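Local coordinates for sensor protein (Geobacter sulfurreducens, PDB 3H7M) that probably senses an extracytoplasmic signal through this periplasmic-binding-protein-like domain and passes it on as a membrane histidine kinase that phosphorylates its own histidine from ATP, at residues A[70-75]-A[196-201]. Residues are numbered along the deposited sequence; the frame is centred on the assembly and turned at random.
Sequences RVDVLQ and AVRQGD. With NA (sodium ion), chain B.
Leu74 and Ala196 form an antiparallel hydrogen-bonded pair, the tight, buried part of the contact. It joins strands 73-78 and 181-198, neighbours in the mixed sheet of the solute-binding-protein-like sensor domain. Leu74 N gives a nearly straight bond to Ala196 O (2.9 Å, 169°). Ala196 N returns a more bent one to Leu74 O (2.9 Å, 137°). Beside it Val197 CG1 lies against Val73 CB at 3.6 Å. Helix 202-218, N-capped by Asp201, packs on both valines.

At 70-72 the chain is loop, the contact loosens, and Asp72 and Arg198 stand farther apart. A water bridges the two backbones: it accepts from Arg198 N (2.6 Å) and donates to Asp72 O and Asp201 OD1. It also lies over one guanidinium face of Arg198. Arg198 bends at chi3 (-66°), bringing NH1 to Val71 O for a bent hydrogen bond of 2.9 Å, nearly in the guanidinium plane. NH1 also bonds Leu66 O. The salt bridge from Arg198 NH2 to Asp72 OD1 is long (3.7 Å), while OD2 takes a stronger bond from Val14 N. Gln199 OE1 binds sodium with Ala84 and Asp88. The guanidinium is thus probably held mainly by the Val71 and Leu66 carbonyls; the water serves the backbone N.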
loop_
_atom_site.group_PDB
_atom_site.type_symbol
_atom_site.label_atom_id
_atom_site.label_comp_id
_atom_site.label_asym_id
_atom_site.label_seq_id
_atom_site.Cartn_x
_atom_site.Cartn_y
_atom_site.Cartn_z
ATOM N N ARG A 70 17.291 5.506 7.142
ATOM C CA ARG A 70 17.851 4.328 6.476
ATOM C C ARG A 70 17.461 4.356 5.005
ATOM O O ARG A 70 18.135 3.765 4.158
ATOM C CB ARG A 70 17.324 3.049 7.125
ATOM C CG ARG A 70 17.578 2.972 8.614
ATOM C CD ARG A 70 17.026 1.697 9.196
ATOM N NE ARG A 70 17.394 1.560 10.598
ATOM C CZ ARG A 70 17.403 0.404 11.253
ATOM N NH1 ARG A 70 17.064 -0.718 10.627
ATOM N NH2 ARG A 70 17.764 0.364 12.530
ATOM N N VAL A 71 16.353 5.034 4.719
ATOM C CA VAL A 71 15.860 5.201 3.362
ATOM C C VAL A 71 15.448 6.655 3.264
ATOM O O VAL A 71 15.104 7.279 4.264
ATOM C CB VAL A 71 14.646 4.306 3.062
ATOM C CG1 VAL A 71 14.990 2.874 3.395
ATOM C CG2 VAL A 71 13.420 4.777 3.840
ATOM N N ASP A 72 15.452 7.198 2.061
ATOM C CA ASP A 72 15.119 8.594 1.927
ATOM C C ASP A 72 13.680 8.900 1.583
ATOM O O ASP A 72 13.243 10.039 1.718
ATOM C CB ASP A 72 16.064 9.207 0.904
ATOM C CG ASP A 72 17.513 8.823 1.168
ATOM O OD1 ASP A 72 18.013 9.121 2.277
ATOM O OD2 ASP A 72 18.148 8.218 0.274
ATOM N N VAL A 73 12.934 7.885 1.166
ATOM C CA VAL A 73 11.543 8.084 0.770
ATOM C C VAL A 73 10.762 6.777 0.647
ATOM O O VAL A 73 11.334 5.704 0.403
ATOM C CB VAL A 73 11.491 8.806 -0.591
ATOM C CG1 VAL A 73 12.347 8.060 -1.594
ATOM C CG2 VAL A 73 10.067 8.905 -1.089
ATOM N N LEU A 74 9.450 6.874 0.819
ATOM C CA LEU A 74 8.584 5.718 0.697
ATOM C C LEU A 74 7.731 6.034 -0.508
ATOM O O LEU A 74 7.093 7.094 -0.555
ATOM C CB LEU A 74 7.718 5.545 1.943
ATOM C CG LEU A 74 8.484 5.302 3.251
ATOM C CD1 LEU A 74 7.487 4.946 4.325
ATOM C CD2 LEU A 74 9.508 4.182 3.106
ATOM N N GLN A 75 7.742 5.124 -1.483
ATOM C CA GLN A 75 6.998 5.322 -2.730
ATOM C C GLN A 75 5.516 5.063 -2.650
ATOM O O GLN A 75 4.765 5.517 -3.500
ATOM C CB GLN A 75 7.581 4.452 -3.858
ATOM C CG GLN A 75 8.122 3.088 -3.415
ATOM C CD GLN A 75 8.428 2.146 -4.575
ATOM O OE1 GLN A 75 8.865 2.565 -5.652
ATOM N NE2 GLN A 75 8.213 0.858 -4.345
ATOM N N ALA A 196 6.250 9.760 0.247
ATOM C CA ALA A 196 6.402 10.432 1.517
ATOM C C ALA A 196 7.892 10.444 1.888
ATOM O O ALA A 196 8.627 9.496 1.587
ATOM C CB ALA A 196 5.598 9.723 2.568
ATOM N N VAL A 197 8.325 11.538 2.516
ATOM C CA VAL A 197 9.712 11.735 2.953
ATOM C C VAL A 197 9.725 12.286 4.375
ATOM O O VAL A 197 8.687 12.718 4.876
ATOM C CB VAL A 197 10.446 12.744 2.053
ATOM C CG1 VAL A 197 10.901 12.068 0.775
ATOM C CG2 VAL A 197 9.520 13.912 1.725
ATOM N N ARG A 198 10.894 12.276 5.017
ATOM C CA ARG A 198 11.037 12.780 6.391
ATOM C C ARG A 198 10.487 14.187 6.570
ATOM O O ARG A 198 10.669 15.040 5.708
ATOM C CB ARG A 198 12.509 12.779 6.823
ATOM C CG ARG A 198 13.056 11.418 7.225
ATOM C CD ARG A 198 14.496 11.507 7.718
ATOM N NE ARG A 198 15.419 11.896 6.658
ATOM C CZ ARG A 198 15.709 11.144 5.601
ATOM N NH1 ARG A 198 15.147 9.951 5.460
ATOM N NH2 ARG A 198 16.555 11.585 4.678
ATOM N N GLN A 199 9.819 14.420 7.695
ATOM C CA GLN A 199 9.244 15.730 8.016
ATOM C C GLN A 199 10.281 16.830 7.781
ATOM O O GLN A 199 11.419 16.717 8.229
ATOM C CB GLN A 199 8.812 15.757 9.486
ATOM C CG GLN A 199 7.908 16.920 9.882
ATOM C CD GLN A 199 6.477 16.471 10.103
ATOM O OE1 GLN A 199 5.701 16.333 9.155
ATOM N NE2 GLN A 199 6.127 16.217 11.359
ATOM N N GLY A 200 9.889 17.880 7.065
ATOM C CA GLY A 200 10.803 18.984 6.788
ATOM C C GLY A 200 11.899 18.761 5.751
ATOM O O GLY A 200 12.976 19.347 5.847
ATOM N N ASP A 201 11.633 17.921 4.756
ATOM C CA ASP A 201 12.616 17.648 3.719
ATOM C C ASP A 201 12.086 18.158 2.395
ATOM O O ASP A 201 12.268 17.536 1.355
ATOM C CB ASP A 201 12.895 16.151 3.639
ATOM C CG ASP A 201 14.072 15.828 2.744
ATOM O OD1 ASP A 201 14.628 14.713 2.859
ATOM O OD2 ASP A 201 14.441 16.689 1.918
HETATM NA NA NA B . 3.619 16.874 7.253
HETATM O O HOH W 1 13.048 12.117 3.565
HETATM O O HOH W 2 3.445 18.731 9.585
#